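Local coordinates for formylmethanofuran--tetrahydromethanopterin formyltransferase (Methanosarcina barkeri, PDB 1M5S), which probably catalyses the reversible transfer of a formyl group from formylmethanofuran to tetrahydromethanopterin, an early step of methanogenesis from carbon dioxide, at residues A13-V23 and I155-N165; V202-A210 and K217-C225. One frame throughout, in Å; residues are numbered along the deposited sequence.

Strand 12-26, near the N terminus, supplies the first half of contact 1. The chain then passes through 131 residues, including helices 30-41 and 81-95, before strand 147-170 returns antiparallel and closes contact 1. That pairing joins parts of the N-terminal formyltransferase region and the proximal-lobe region. Contact 2 opens later, between strands 193-194 and 243-251. It closes a short loop of six intervening residues within the proximal-lobe region. The two contacts follow one another in series and neither nest nor cross. The centres of contacts 1 and 2 lie about 22 Å apart. Contact 1 is buried in the chain, whereas contact 2 lies against a second subunit.

Contact 1: residues A13-V23 and I155-N165; sequences AEAFPIKIARV and IGAIAGIAGGN
Ile18 and Ala162 meet on one face of an antiparallel beta ladder between strands 12-26 and 147-170, in an alpha/beta sandwich protein. Ile18 CG2 lies 3.6 Å from Ala162 CB. With CG1 anti to the backbone N (chi1 -161°), CG2 is placed between the N and the carbonyl carbon and CD1 also reaches the Ala162 methyl. Further along this face, Ile20 CD1 settles over the backbone, 3.8 Å from both Gly160 CA and Ile161 N. On the other face Ile161 turns its CG2 to Ala15 CB, 3.5 Å away. At the far end, the CG2 branches of Val23 and Ile155 meet at 3.8 Å, and Ile155 CG2 also lies against the carbonyl of Arg22.

The backbones hold these groups in register. Phe16 with Ala162, Ile18 with Gly160 and Ile20 with Ile158 are hydrogen-bonded pairs. Gly160 N to Ile18 O is 2.6 Å. The return bond differs: Ile18 N stands well above the carbonyl plane of Gly160. Arg22 N to Gly156 O is only a weak bond at 3.5 Å.

Outside the pair, strand 71-78 bonds to the backbone of Lys19 and Ala21, and helix 81-95 covers Ala21 and Ala157. Arg22 directs its guanidinium away from strand 147-170, to a salt bridge with Glu57. Glu14 accepts bonds from the backbone N of Tyr282, Gly284 and Gly287, and Asn165 OD1 takes the N-H of Gly280. Asn165 ND2 turns back in the amide plane to Gly163 O at 3.1 Å, an almost straight bond of 171°, while the same nitrogen packs against Ala13 CB.

Contact 2: residues V202-A210 and K217-C225; sequences VASGSKSGA and KATANERFC
Lys207 runs obliquely across Thr219, its CG and CE packed against Thr219 OG1. Its CG lies between the backbone N and the carbonyl carbon (chi1 62°), and the chain is extended until a bend at chi4 turns NZ among three oxygens. Lys207 NZ bonds to Thr219 OG1 at 2.7 Å and to Ala220 O at 2.9 Å. The third is Glu222 OE1, which forms a salt bridge of 2.8 Å with Lys207 NZ on the syn lone pair of the carboxylate. Asp126 of the second subunit adds another salt bridge to NZ and a hydrogen bond to Thr219 OG1. The carboxylates probably favour the charged ammonium.

The backbone supports this with a single antiparallel bridge. Lys207 N gives a short bond to Thr219 O, while Thr219 N to Lys207 O is weak at 3.4 Å. Ala210 CB rests on Thr219 CG2. A water accepts a weak bond from Asn221 N and donates to Ser204 O.

Both segments belong to the long loop between strands 193-194 and 243-251. Val202 is joined by a backbone hydrogen bond to Glu246 of strand 243-251, Phe224 meets Phe167 of strand 147-170 edge-to-face, and Phe124 of the second subunit packs on Thr219 and Ala220.

Contact 1: residues A13-V23 and I155-N165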
loop_
_atom_site.group_PDB
_atom_site.type_symbol
_atom_site.label_atom_id
_atom_site.label_comp_id
_atom_site.label_asym_id
_atom_site.label_seq_id
_atom_site.Cartn_x
_atom_site.Cartn_y
_atom_site.Cartn_z
ATOM N N ALA A 13 7.071 -0.749 -32.400
ATOM C CA ALA A 13 6.577 -1.944 -31.730
ATOM C C ALA A 13 5.684 -2.732 -32.687
ATOM O O ALA A 13 4.865 -2.155 -33.415
ATOM C CB ALA A 13 5.788 -1.563 -30.489
ATOM N N GLU A 14 5.826 -4.053 -32.643
ATOM C CA GLU A 14 5.040 -4.963 -33.458
ATOM C C GLU A 14 3.995 -5.656 -32.590
ATOM O O GLU A 14 4.330 -6.499 -31.747
ATOM C CB GLU A 14 5.964 -6.000 -34.099
ATOM C CG GLU A 14 5.256 -7.078 -34.908
ATOM C CD GLU A 14 5.850 -7.266 -36.279
ATOM O OE1 GLU A 14 7.093 -7.294 -36.390
ATOM O OE2 GLU A 14 5.073 -7.354 -37.252
ATOM N N ALA A 15 2.728 -5.352 -32.862
ATOM C CA ALA A 15 1.621 -5.861 -32.064
ATOM C C ALA A 15 0.718 -6.850 -32.820
ATOM O O ALA A 15 0.518 -6.729 -34.036
ATOM C CB ALA A 15 0.799 -4.701 -31.532
ATOM N N PHE A 16 0.113 -7.768 -32.060
ATOM C CA PHE A 16 -0.741 -8.834 -32.589
ATOM C C PHE A 16 -2.213 -8.592 -32.238
ATOM O O PHE A 16 -2.524 -7.919 -31.250
ATOM C CB PHE A 16 -0.297 -10.178 -32.017
ATOM C CG PHE A 16 1.176 -10.438 -32.156
ATOM C CD1 PHE A 16 2.098 -9.714 -31.406
ATOM C CD2 PHE A 16 1.645 -11.399 -33.047
ATOM C CE1 PHE A 16 3.466 -9.942 -31.543
ATOM C CE2 PHE A 16 3.015 -11.637 -33.191
ATOM C CZ PHE A 16 3.926 -10.908 -32.438
ATOM N N PRO A 17 -3.144 -9.122 -33.054
ATOM C CA PRO A 17 -4.551 -9.076 -32.640
ATOM C C PRO A 17 -4.835 -10.056 -31.495
ATOM O O PRO A 17 -4.166 -11.096 -31.359
ATOM C CB PRO A 17 -5.307 -9.443 -33.920
ATOM C CG PRO A 17 -4.353 -10.327 -34.654
ATOM C CD PRO A 17 -2.986 -9.743 -34.383
ATOM N N ILE A 18 -5.752 -9.666 -30.615
ATOM C CA ILE A 18 -6.165 -10.527 -29.511
ATOM C C ILE A 18 -7.613 -10.224 -29.116
ATOM O O ILE A 18 -8.180 -9.211 -29.536
ATOM C CB ILE A 18 -5.215 -10.356 -28.292
ATOM C CG1 ILE A 18 -5.352 -11.553 -27.349
ATOM C CG2 ILE A 18 -5.484 -9.027 -27.593
ATOM C CD1 ILE A 18 -4.131 -11.826 -26.490
ATOM N N LYS A 19 -8.250 -11.167 -28.431
ATOM C CA LYS A 19 -9.599 -10.941 -27.936
ATOM C C LYS A 19 -9.521 -10.386 -26.514
ATOM O O LYS A 19 -8.814 -10.938 -25.661
ATOM C CB LYS A 19 -10.392 -12.249 -27.955
ATOM C CG LYS A 19 -10.387 -12.960 -29.302
ATOM C CD LYS A 19 -10.911 -12.058 -30.410
ATOM C CE LYS A 19 -11.041 -12.824 -31.713
ATOM N NZ LYS A 19 -11.794 -12.046 -32.727
ATOM N N ILE A 20 -10.265 -9.311 -26.266
ATOM C CA ILE A 20 -10.228 -8.625 -24.975
ATOM C C ILE A 20 -11.630 -8.475 -24.383
ATOM O O ILE A 20 -12.512 -7.887 -25.008
ATOM C CB ILE A 20 -9.578 -7.209 -25.096
ATOM C CG1 ILE A 20 -8.127 -7.322 -25.594
ATOM C CG2 ILE A 20 -9.581 -6.517 -23.734
ATOM C CD1 ILE A 20 -7.449 -5.996 -25.840
ATOM N N ALA A 21 -11.817 -9.016 -23.177
ATOM C CA ALA A 21 -13.015 -8.754 -22.375
ATOM C C ALA A 21 -12.711 -7.728 -21.277
ATOM O O ALA A 21 -11.672 -7.803 -20.642
ATOM C CB ALA A 21 -13.521 -10.053 -21.753
ATOM N N ARG A 22 -13.531 -6.689 -21.198
ATOM C CA ARG A 22 -13.477 -5.651 -20.160
ATOM C C ARG A 22 -14.535 -5.939 -19.091
ATOM O O ARG A 22 -15.703 -6.214 -19.406
ATOM C CB ARG A 22 -13.749 -4.293 -20.805
ATOM C CG ARG A 22 -13.149 -3.112 -20.040
ATOM C CD ARG A 22 -13.902 -1.812 -20.319
ATOM N NE ARG A 22 -13.124 -0.600 -20.031
ATOM C CZ ARG A 22 -13.686 0.599 -19.830
ATOM N NH1 ARG A 22 -15.017 0.752 -19.885
ATOM N NH2 ARG A 22 -12.998 1.716 -19.564
ATOM N N VAL A 23 -14.087 -5.954 -17.833
ATOM C CA VAL A 23 -14.943 -6.199 -16.664
ATOM C C VAL A 23 -14.737 -5.095 -15.616
ATOM O O VAL A 23 -13.604 -4.748 -15.296
ATOM C CB VAL A 23 -14.622 -7.561 -15.979
ATOM C CG1 VAL A 23 -15.632 -7.847 -14.893
ATOM C CG2 VAL A 23 -14.597 -8.670 -16.995
ATOM N N ILE A 155 -20.741 -10.017 -20.121
ATOM C CA ILE A 155 -19.499 -9.266 -20.246
ATOM C C ILE A 155 -19.076 -9.185 -21.722
ATOM O O ILE A 155 -18.882 -10.209 -22.385
ATOM C CB ILE A 155 -18.376 -9.913 -19.408
ATOM C CG1 ILE A 155 -18.624 -9.643 -17.927
ATOM C CG2 ILE A 155 -17.014 -9.360 -19.814
ATOM C CD1 ILE A 155 -18.279 -10.798 -17.057
ATOM N N GLY A 156 -18.945 -7.958 -22.219
ATOM C CA GLY A 156 -18.569 -7.738 -23.604
ATOM C C GLY A 156 -17.107 -8.004 -23.900
ATOM O O GLY A 156 -16.240 -7.920 -23.017
ATOM N N ALA A 157 -16.834 -8.294 -25.168
ATOM C CA ALA A 157 -15.482 -8.554 -25.648
ATOM C C ALA A 157 -15.346 -8.021 -27.072
ATOM O O ALA A 157 -16.347 -7.814 -27.761
ATOM C CB ALA A 157 -15.190 -10.055 -25.608
ATOM N N ILE A 158 -14.123 -7.657 -27.449
ATOM C CA ILE A 158 -13.843 -7.174 -28.799
ATOM C C ILE A 158 -12.535 -7.749 -29.328
ATOM O O ILE A 158 -11.879 -8.557 -28.661
ATOM C CB ILE A 158 -13.770 -5.618 -28.871
ATOM C CG1 ILE A 158 -12.869 -5.065 -27.760
ATOM C CG2 ILE A 158 -15.164 -5.016 -28.782
ATOM C CD1 ILE A 158 -11.518 -4.627 -28.233
ATOM N N ALA A 159 -12.266 -7.457 -30.599
ATOM C CA ALA A 159 -10.977 -7.747 -31.221
ATOM C C ALA A 159 -10.034 -6.591 -30.900
ATOM O O ALA A 159 -10.259 -5.449 -31.327
ATOM C CB ALA A 159 -11.144 -7.891 -32.740
ATOM N N GLY A 160 -9.080 -6.863 -30.017
ATOM C CA GLY A 160 -8.169 -5.830 -29.570
ATOM C C GLY A 160 -6.754 -6.088 -30.026
ATOM O O GLY A 160 -6.517 -6.830 -30.980
ATOM N N ILE A 161 -5.805 -5.530 -29.284
ATOM C CA ILE A 161 -4.410 -5.506 -29.694
ATOM C C ILE A 161 -3.528 -5.858 -28.504
ATOM O O ILE A 161 -3.645 -5.259 -27.446
ATOM C CB ILE A 161 -4.015 -4.103 -30.204
ATOM C CG1 ILE A 161 -5.038 -3.599 -31.228
ATOM C CG2 ILE A 161 -2.631 -4.142 -30.818
ATOM C CD1 ILE A 161 -4.902 -2.137 -31.558
ATOM N N ALA A 162 -2.684 -6.866 -28.670
ATOM C CA ALA A 162 -1.724 -7.243 -27.643
ATOM C C ALA A 162 -0.298 -7.036 -28.153
ATOM O O ALA A 162 -0.033 -7.214 -29.340
ATOM C CB ALA A 162 -1.929 -8.691 -27.252
ATOM N N GLY A 163 0.598 -6.588 -27.277
ATOM C CA GLY A 163 2.008 -6.566 -27.623
ATOM C C GLY A 163 2.590 -5.222 -28.022
ATOM O O GLY A 163 3.745 -5.167 -28.445
ATOM N N GLY A 164 1.807 -4.146 -27.924
ATOM C CA GLY A 164 2.396 -2.809 -27.954
ATOM C C GLY A 164 3.432 -2.662 -26.841
ATOM O O GLY A 164 3.298 -3.290 -25.789
ATOM N N ASN A 165 4.527 -1.953 -27.092
ATOM C CA ASN A 165 5.614 -1.933 -26.120
ATOM C C ASN A 165 6.643 -0.845 -26.380
ATOM O O ASN A 165 6.641 -0.216 -27.439
ATOM C CB ASN A 165 6.310 -3.305 -26.076
ATOM C CG ASN A 165 7.201 -3.553 -27.280
ATOM O OD1 ASN A 165 8.361 -3.150 -27.300
ATOM N ND2 ASN A 165 6.664 -4.232 -28.283
#

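Contact 2: residues V202-A210 and K217-C225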
loop_
_atom_site.group_PDB
_atom_site.type_symbol
_atom_site.label_atom_id
_atom_site.label_comp_id
_atom_site.label_asym_id
_atom_site.label_seq_id
_atom_site.Cartn_x
_atom_site.Cartn_y
_atom_site.Cartn_z
ATOM N N VAL A 202 8.200 -6.134 -17.903
ATOM C CA VAL A 202 8.913 -7.294 -18.433
ATOM C C VAL A 202 10.384 -7.214 -18.046
ATOM O O VAL A 202 11.101 -6.337 -18.508
ATOM C CB VAL A 202 8.812 -7.345 -19.978
ATOM C CG1 VAL A 202 9.405 -8.641 -20.514
ATOM C CG2 VAL A 202 7.367 -7.192 -20.410
ATOM N N ALA A 203 10.835 -8.131 -17.201
ATOM C CA ALA A 203 12.242 -8.187 -16.833
ATOM C C ALA A 203 13.043 -9.065 -17.798
ATOM O O ALA A 203 14.261 -8.931 -17.907
ATOM C CB ALA A 203 12.382 -8.715 -15.424
ATOM N N SER A 204 12.349 -9.938 -18.518
ATOM C CA SER A 204 13.001 -10.984 -19.297
ATOM C C SER A 204 13.253 -10.604 -20.757
ATOM O O SER A 204 14.403 -10.555 -21.198
ATOM C CB SER A 204 12.189 -12.285 -19.219
ATOM O OG SER A 204 10.829 -12.076 -19.564
ATOM N N GLY A 205 12.180 -10.315 -21.492
ATOM C CA GLY A 205 12.276 -10.165 -22.941
ATOM C C GLY A 205 12.498 -11.496 -23.647
ATOM O O GLY A 205 12.834 -12.494 -23.010
ATOM N N SER A 206 12.343 -11.522 -24.963
ATOM C CA SER A 206 12.566 -12.760 -25.702
ATOM C C SER A 206 12.720 -12.551 -27.204
ATOM O O SER A 206 12.184 -11.593 -27.772
ATOM C CB SER A 206 11.420 -13.745 -25.432
ATOM O OG SER A 206 10.197 -13.256 -25.965
ATOM N N LYS A 207 13.458 -13.457 -27.840
ATOM C CA LYS A 207 13.472 -13.552 -29.299
ATOM C C LYS A 207 12.570 -14.694 -29.775
ATOM O O LYS A 207 12.237 -15.600 -29.003
ATOM C CB LYS A 207 14.903 -13.760 -29.812
ATOM C CG LYS A 207 15.563 -15.042 -29.348
ATOM C CD LYS A 207 16.928 -15.205 -29.994
ATOM C CE LYS A 207 17.549 -16.550 -29.666
ATOM N NZ LYS A 207 18.061 -16.610 -28.274
ATOM N N SER A 208 12.271 -14.689 -31.073
ATOM C CA SER A 208 11.306 -15.604 -31.684
ATOM C C SER A 208 11.720 -17.076 -31.730
ATOM O O SER A 208 10.872 -17.948 -31.913
ATOM C CB SER A 208 10.977 -15.136 -33.103
ATOM O OG SER A 208 9.583 -15.180 -33.348
ATOM N N GLY A 209 13.010 -17.359 -31.586
ATOM C CA GLY A 209 13.458 -18.734 -31.721
ATOM C C GLY A 209 14.478 -19.173 -30.696
ATOM O O GLY A 209 14.370 -18.827 -29.522
ATOM N N ALA A 210 15.436 -19.985 -31.136
ATOM C CA ALA A 210 16.526 -20.447 -30.286
ATOM C C ALA A 210 17.783 -20.723 -31.111
ATOM O O ALA A 210 17.715 -21.319 -32.183
ATOM C CB ALA A 210 16.108 -21.699 -29.544
ATOM N N LYS A 217 10.122 -22.535 -28.282
ATOM C CA LYS A 217 9.528 -21.609 -29.243
ATOM C C LYS A 217 9.955 -20.154 -29.009
ATOM O O LYS A 217 9.814 -19.313 -29.896
ATOM C CB LYS A 217 7.993 -21.726 -29.234
ATOM C CG LYS A 217 7.286 -21.077 -28.034
ATOM C CD LYS A 217 5.761 -21.130 -28.176
ATOM C CE LYS A 217 5.277 -20.388 -29.422
ATOM N NZ LYS A 217 3.811 -20.546 -29.630
ATOM N N ALA A 218 10.501 -19.875 -27.828
ATOM C CA ALA A 218 10.977 -18.535 -27.490
ATOM C C ALA A 218 12.060 -18.606 -26.417
ATOM O O ALA A 218 11.976 -19.411 -25.489
ATOM C CB ALA A 218 9.810 -17.664 -27.011
ATOM N N THR A 219 13.121 -17.826 -26.599
ATOM C CA THR A 219 14.191 -17.746 -25.608
ATOM C C THR A 219 14.581 -16.293 -25.343
ATOM O O THR A 219 14.145 -15.379 -26.047
ATOM C CB THR A 219 15.457 -18.506 -26.064
ATOM O OG1 THR A 219 15.948 -17.932 -27.277
ATOM C CG2 THR A 219 15.161 -19.975 -26.285
ATOM N N ALA A 220 15.435 -16.089 -24.346
ATOM C CA ALA A 220 15.982 -14.764 -24.079
ATOM C C ALA A 220 16.754 -14.277 -25.302
ATOM O O ALA A 220 17.535 -15.030 -25.892
ATOM C CB ALA A 220 16.898 -14.807 -22.857
ATOM N N ASN A 221 16.435 -13.067 -25.747
ATOM C CA ASN A 221 17.206 -12.391 -26.783
ATOM C C ASN A 221 18.542 -11.883 -26.219
ATOM O O ASN A 221 18.608 -10.824 -25.592
ATOM C CB ASN A 221 16.389 -11.232 -27.345
ATOM C CG ASN A 221 17.011 -10.620 -28.579
ATOM O OD1 ASN A 221 16.326 -9.972 -29.370
ATOM N ND2 ASN A 221 18.320 -10.772 -28.724
ATOM N N GLU A 222 19.614 -12.622 -26.496
ATOM C CA GLU A 222 20.933 -12.330 -25.932
ATOM C C GLU A 222 21.482 -10.963 -26.351
ATOM O O GLU A 222 22.439 -10.467 -25.755
ATOM C CB GLU A 222 21.929 -13.436 -26.319
ATOM C CG GLU A 222 22.260 -13.515 -27.816
ATOM C CD GLU A 222 21.150 -14.141 -28.649
ATOM O OE1 GLU A 222 20.345 -14.916 -28.089
ATOM O OE2 GLU A 222 21.086 -13.861 -29.867
ATOM N N ARG A 223 20.857 -10.349 -27.355
ATOM C CA ARG A 223 21.293 -9.050 -27.864
ATOM C C ARG A 223 20.888 -7.905 -26.947
ATOM O O ARG A 223 21.350 -6.779 -27.126
ATOM C CB ARG A 223 20.716 -8.788 -29.259
ATOM C CG ARG A 223 21.099 -9.814 -30.312
ATOM C CD ARG A 223 20.524 -9.436 -31.672
ATOM N NE ARG A 223 21.410 -8.535 -32.409
ATOM C CZ ARG A 223 21.015 -7.438 -33.052
ATOM N NH1 ARG A 223 21.904 -6.702 -33.709
ATOM N NH2 ARG A 223 19.741 -7.061 -33.021
ATOM N N PHE A 224 19.954 -8.172 -26.035
ATOM C CA PHE A 224 19.504 -7.168 -25.070
ATOM C C PHE A 224 19.778 -7.592 -23.634
ATOM O O PHE A 224 19.153 -7.085 -22.707
ATOM C CB PHE A 224 18.008 -6.892 -25.236
ATOM C CG PHE A 224 17.654 -6.210 -26.522
ATOM C CD1 PHE A 224 17.241 -6.950 -27.624
ATOM C CD2 PHE A 224 17.668 -4.826 -26.613
ATOM C CE1 PHE A 224 16.841 -6.319 -28.795
ATOM C CE2 PHE A 224 17.270 -4.184 -27.777
ATOM C CZ PHE A 224 16.856 -4.933 -28.871
ATOM N N CYS A 225 20.710 -8.525 -23.462
ATOM C CA CYS A 225 21.133 -8.971 -22.138
ATOM C C CYS A 225 22.442 -8.297 -21.717
ATOM O O CYS A 225 23.520 -8.681 -22.176
ATOM C CB CYS A 225 21.309 -10.493 -22.124
ATOM S SG CYS A 225 19.801 -11.416 -22.468
HETATM O O HOH W 1 15.577 -11.078 -23.576
#